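Xylulokinase (Brucella ovis, PDB 5VM1) probably phosphorylates D-xylulose to D-xylulose 5-phosphate at the expense of ATP, as a sugar kinase of the FGGY family. Local coordinates at residues A[22-36]-A[62-75]. Residues are numbered along the deposited sequence; the frame is centred on the assembly and turned at random.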
loop_
_atom_site.group_PDB
_atom_site.type_symbol
_atom_site.label_atom_id
_atom_site.label_comp_id
_atom_site.label_asym_id
_atom_site.label_seq_id
_atom_site.Cartn_x
_atom_site.Cartn_y
_atom_site.Cartn_z
ATOM N N ALA A 22 4.559 11.991 -11.466
ATOM C CA ALA A 22 5.146 13.236 -10.992
ATOM C C ALA A 22 4.028 14.244 -10.801
ATOM O O ALA A 22 3.284 14.526 -11.739
ATOM C CB ALA A 22 6.184 13.767 -11.970
ATOM N N LEU A 23 3.933 14.816 -9.611
ATOM C CA LEU A 23 2.824 15.693 -9.279
ATOM C C LEU A 23 3.380 16.985 -8.719
ATOM O O LEU A 23 4.175 16.964 -7.772
ATOM C CB LEU A 23 1.890 15.042 -8.262
ATOM C CG LEU A 23 0.631 15.825 -7.927
ATOM C CD1 LEU A 23 -0.220 15.988 -9.145
ATOM C CD2 LEU A 23 -0.127 15.106 -6.858
ATOM N N LEU A 24 2.932 18.106 -9.276
ATOM C CA LEU A 24 3.414 19.412 -8.864
ATOM C C LEU A 24 2.261 20.187 -8.261
ATOM O O LEU A 24 1.205 20.324 -8.886
ATOM C CB LEU A 24 4.025 20.175 -10.042
ATOM C CG LEU A 24 4.666 21.518 -9.710
ATOM C CD1 LEU A 24 5.846 21.365 -8.761
ATOM C CD2 LEU A 24 5.105 22.150 -11.004
ATOM N N ILE A 25 2.487 20.712 -7.059
ATOM C CA ILE A 25 1.479 21.438 -6.307
ATOM C C ILE A 25 2.077 22.742 -5.791
ATOM O O ILE A 25 3.291 22.881 -5.627
ATOM C CB ILE A 25 0.929 20.607 -5.121
ATOM C CG1 ILE A 25 2.046 20.362 -4.096
ATOM C CG2 ILE A 25 0.255 19.302 -5.612
ATOM C CD1 ILE A 25 1.555 19.857 -2.786
ATOM N N ASP A 26 1.197 23.684 -5.485
ATOM C CA ASP A 26 1.578 24.998 -5.010
ATOM C C ASP A 26 1.472 25.019 -3.494
ATOM O O ASP A 26 1.250 23.984 -2.862
ATOM C CB ASP A 26 0.714 26.079 -5.663
ATOM C CG ASP A 26 -0.771 25.915 -5.369
ATOM O OD1 ASP A 26 -1.134 25.837 -4.180
ATOM O OD2 ASP A 26 -1.580 25.888 -6.322
ATOM N N GLU A 27 1.648 26.208 -2.902
ATOM C CA GLU A 27 1.627 26.335 -1.447
ATOM C C GLU A 27 0.272 25.968 -0.843
ATOM O O GLU A 27 0.220 25.555 0.323
ATOM C CB GLU A 27 2.021 27.766 -1.036
ATOM N N ALA A 28 -0.815 26.038 -1.618
ATOM C CA ALA A 28 -2.150 25.725 -1.116
ATOM C C ALA A 28 -2.608 24.316 -1.478
ATOM O O ALA A 28 -3.789 23.991 -1.294
ATOM C CB ALA A 28 -3.153 26.749 -1.652
ATOM N N GLN A 29 -1.676 23.473 -1.942
ATOM C CA GLN A 29 -1.892 22.063 -2.248
ATOM C C GLN A 29 -2.901 21.874 -3.379
ATOM O O GLN A 29 -3.659 20.898 -3.407
ATOM C CB GLN A 29 -2.287 21.278 -0.997
ATOM C CG GLN A 29 -1.397 21.579 0.196
ATOM C CD GLN A 29 -1.841 20.852 1.452
ATOM O OE1 GLN A 29 -2.394 19.752 1.374
ATOM N NE2 GLN A 29 -1.651 21.483 2.616
ATOM N N ASN A 30 -2.919 22.819 -4.319
ATOM C CA ASN A 30 -3.674 22.704 -5.563
ATOM C C ASN A 30 -2.785 22.090 -6.633
ATOM O O ASN A 30 -1.622 22.493 -6.773
ATOM C CB ASN A 30 -4.185 24.063 -6.040
ATOM C CG ASN A 30 -5.322 24.591 -5.187
ATOM O OD1 ASN A 30 -6.159 23.825 -4.699
ATOM N ND2 ASN A 30 -5.351 25.906 -4.991
ATOM N N PRO A 31 -3.267 21.108 -7.384
ATOM C CA PRO A 31 -2.406 20.516 -8.403
ATOM C C PRO A 31 -2.148 21.541 -9.488
ATOM O O PRO A 31 -3.026 22.322 -9.858
ATOM C CB PRO A 31 -3.219 19.317 -8.911
ATOM C CG PRO A 31 -4.647 19.664 -8.603
ATOM C CD PRO A 31 -4.605 20.488 -7.342
ATOM N N VAL A 32 -0.928 21.518 -10.004
ATOM C CA VAL A 32 -0.488 22.434 -11.038
ATOM C C VAL A 32 -0.251 21.692 -12.340
ATOM O O VAL A 32 -0.570 22.194 -13.417
ATOM C CB VAL A 32 0.797 23.176 -10.585
ATOM C CG1 VAL A 32 1.506 23.804 -11.757
ATOM C CG2 VAL A 32 0.516 24.215 -9.496
ATOM N N GLY A 33 0.263 20.473 -12.241
ATOM C CA GLY A 33 0.452 19.613 -13.388
ATOM C C GLY A 33 0.930 18.261 -12.907
ATOM O O GLY A 33 1.373 18.107 -11.764
ATOM N N ALA A 34 0.841 17.289 -13.808
ATOM C CA ALA A 34 1.234 15.924 -13.498
ATOM C C ALA A 34 1.709 15.252 -14.771
ATOM O O ALA A 34 1.245 15.575 -15.863
ATOM C CB ALA A 34 0.081 15.122 -12.900
ATOM N N ALA A 35 2.626 14.302 -14.627
ATOM C CA ALA A 35 3.126 13.576 -15.785
ATOM C C ALA A 35 3.421 12.146 -15.365
ATOM O O ALA A 35 3.621 11.854 -14.185
ATOM C CB ALA A 35 4.364 14.233 -16.400
ATOM N N HIS A 36 3.449 11.258 -16.355
ATOM C CA HIS A 36 3.615 9.829 -16.137
ATOM C C HIS A 36 4.757 9.306 -16.997
ATOM O O HIS A 36 4.914 9.707 -18.155
ATOM C CB HIS A 36 2.320 9.074 -16.481
ATOM C CG HIS A 36 2.246 7.702 -15.895
ATOM N ND1 HIS A 36 2.500 6.562 -16.629
ATOM C CD2 HIS A 36 1.952 7.285 -14.640
ATOM C CE1 HIS A 36 2.365 5.501 -15.851
ATOM N NE2 HIS A 36 2.035 5.914 -14.639
ATOM N N THR A 62 11.584 11.029 -17.677
ATOM C CA THR A 62 10.564 11.308 -18.677
ATOM C C THR A 62 9.483 12.196 -18.088
ATOM O O THR A 62 9.121 13.225 -18.669
ATOM C CB THR A 62 9.974 9.986 -19.193
ATOM O OG1 THR A 62 10.888 9.367 -20.107
ATOM C CG2 THR A 62 8.615 10.184 -19.871
ATOM N N ALA A 63 8.990 11.836 -16.904
ATOM C CA ALA A 63 7.909 12.601 -16.294
ATOM C C ALA A 63 8.386 13.961 -15.778
ATOM O O ALA A 63 7.647 14.945 -15.859
ATOM C CB ALA A 63 7.257 11.782 -15.175
ATOM N N ILE A 64 9.614 14.056 -15.261
ATOM C CA ILE A 64 10.097 15.353 -14.783
ATOM C C ILE A 64 10.233 16.338 -15.932
ATOM O O ILE A 64 9.670 17.436 -15.887
ATOM C CB ILE A 64 11.435 15.217 -14.044
ATOM C CG1 ILE A 64 11.243 14.600 -12.663
ATOM C CG2 ILE A 64 12.111 16.581 -13.931
ATOM C CD1 ILE A 64 12.556 14.355 -11.964
ATOM N N GLU A 65 10.972 15.969 -16.983
ATOM C CA GLU A 65 11.179 16.948 -18.049
ATOM C C GLU A 65 9.865 17.254 -18.749
ATOM O O GLU A 65 9.598 18.413 -19.090
ATOM C CB GLU A 65 12.248 16.480 -19.049
ATOM N N ALA A 66 8.997 16.248 -18.897
ATOM C CA ALA A 66 7.677 16.494 -19.470
ATOM C C ALA A 66 6.880 17.483 -18.627
ATOM O O ALA A 66 6.133 18.316 -19.161
ATOM C CB ALA A 66 6.914 15.178 -19.594
ATOM N N LEU A 67 7.027 17.400 -17.306
ATOM C CA LEU A 67 6.404 18.369 -16.415
ATOM C C LEU A 67 7.101 19.724 -16.499
ATOM O O LEU A 67 6.439 20.766 -16.568
ATOM C CB LEU A 67 6.422 17.828 -14.984
ATOM C CG LEU A 67 5.385 18.405 -14.032
ATOM C CD1 LEU A 67 4.054 17.874 -14.435
ATOM C CD2 LEU A 67 5.709 18.050 -12.598
ATOM N N ARG A 68 8.444 19.732 -16.478
ATOM C CA ARG A 68 9.187 20.988 -16.569
ATOM C C ARG A 68 8.924 21.684 -17.892
ATOM O O ARG A 68 8.866 22.914 -17.941
ATOM C CB ARG A 68 10.688 20.760 -16.378
ATOM N N ALA A 69 8.752 20.927 -18.973
ATOM C CA ALA A 69 8.524 21.566 -20.260
ATOM C C ALA A 69 7.121 22.154 -20.376
ATOM O O ALA A 69 6.899 23.004 -21.238
ATOM C CB ALA A 69 8.789 20.574 -21.399
ATOM N N ALA A 70 6.176 21.739 -19.534
ATOM C CA ALA A 70 4.833 22.313 -19.548
ATOM C C ALA A 70 4.632 23.402 -18.497
ATOM O O ALA A 70 3.698 24.202 -18.628
ATOM C CB ALA A 70 3.770 21.225 -19.358
ATOM N N HIS A 71 5.448 23.420 -17.442
ATOM C CA HIS A 71 5.382 24.433 -16.384
ATOM C C HIS A 71 6.801 24.834 -16.000
ATOM O O HIS A 71 7.266 24.548 -14.891
ATOM C CB HIS A 71 4.640 23.903 -15.153
ATOM C CG HIS A 71 3.245 23.444 -15.425
ATOM N ND1 HIS A 71 2.941 22.145 -15.774
ATOM C CD2 HIS A 71 2.067 24.110 -15.389
ATOM C CE1 HIS A 71 1.637 22.033 -15.948
ATOM N NE2 HIS A 71 1.083 23.210 -15.721
ATOM N N PRO A 72 7.530 25.492 -16.909
ATOM C CA PRO A 72 8.960 25.740 -16.635
ATOM C C PRO A 72 9.205 26.704 -15.482
ATOM O O PRO A 72 10.094 26.457 -14.652
ATOM C CB PRO A 72 9.475 26.294 -17.973
ATOM C CG PRO A 72 8.445 25.867 -19.002
ATOM C CD PRO A 72 7.148 25.919 -18.265
ATOM N N LYS A 73 8.454 27.813 -15.429
ATOM C CA LYS A 73 8.614 28.792 -14.355
ATOM C C LYS A 73 8.133 28.233 -13.020
ATOM O O LYS A 73 8.764 28.461 -11.982
ATOM C CB LYS A 73 7.874 30.084 -14.706
ATOM N N GLU A 74 7.024 27.482 -13.024
ATOM C CA GLU A 74 6.544 26.876 -11.783
ATOM C C GLU A 74 7.462 25.758 -11.322
ATOM O O GLU A 74 7.713 25.616 -10.119
ATOM C CB GLU A 74 5.115 26.362 -11.961
ATOM C CG GLU A 74 4.106 27.464 -12.256
ATOM C CD GLU A 74 3.065 27.088 -13.295
ATOM O OE1 GLU A 74 3.435 26.904 -14.478
ATOM O OE2 GLU A 74 1.872 26.999 -12.926
ATOM N N PHE A 75 7.993 24.963 -12.258
ATOM C CA PHE A 75 8.899 23.897 -11.855
ATOM C C PHE A 75 10.146 24.479 -11.218
ATOM O O PHE A 75 10.665 23.938 -10.232
ATOM C CB PHE A 75 9.279 23.014 -13.043
ATOM C CG PHE A 75 9.944 21.726 -12.637
ATOM C CD1 PHE A 75 11.313 21.674 -12.407
ATOM C CD2 PHE A 75 9.195 20.571 -12.459
ATOM C CE1 PHE A 75 11.926 20.493 -12.015
ATOM C CE2 PHE A 75 9.802 19.392 -12.067
ATOM C CZ PHE A 75 11.172 19.356 -11.844
#
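With CG swung opposite the backbone N (chi1 -157°), L67 sends its two methyls from helix 62-70 onto the hairpin of strands 22-26 and 31-36: CD1 lies against the backbone of G33 and A34, while CD2 reaches L24 CB at 3.7 Å. V32 likewise carries CG1 opposite its own N (chi1 163°), which lays that methyl over one face of the H71 ring, 4.0 Å from the ring centroid, in a CH-pi contact. E74 OE1 lies in plane at the edge of the same ring. V32 and G33 both face L24 in a classic beta bulge, and G33, lacking a side chain, brings CA 3.7 Å from H71 CE1. Farther along, small side chains let helix and hairpin come close: A63 CB sits 3.9 Å from A22 CB, and A35 CB packs on A63 and A66. The axes of helix 62-70 and strand 31-36, the edge strand of the N-terminal domain's mixed sheet in this actin-like ATPase fold, approach to 6.9 Å; L67 also touches L11 of strand 9-15. H71 NE2 and V32 O meet at an angle too poor for a hydrogen bond. The contacts are mainly apolar, consistent with dispersion and solvent exclusion.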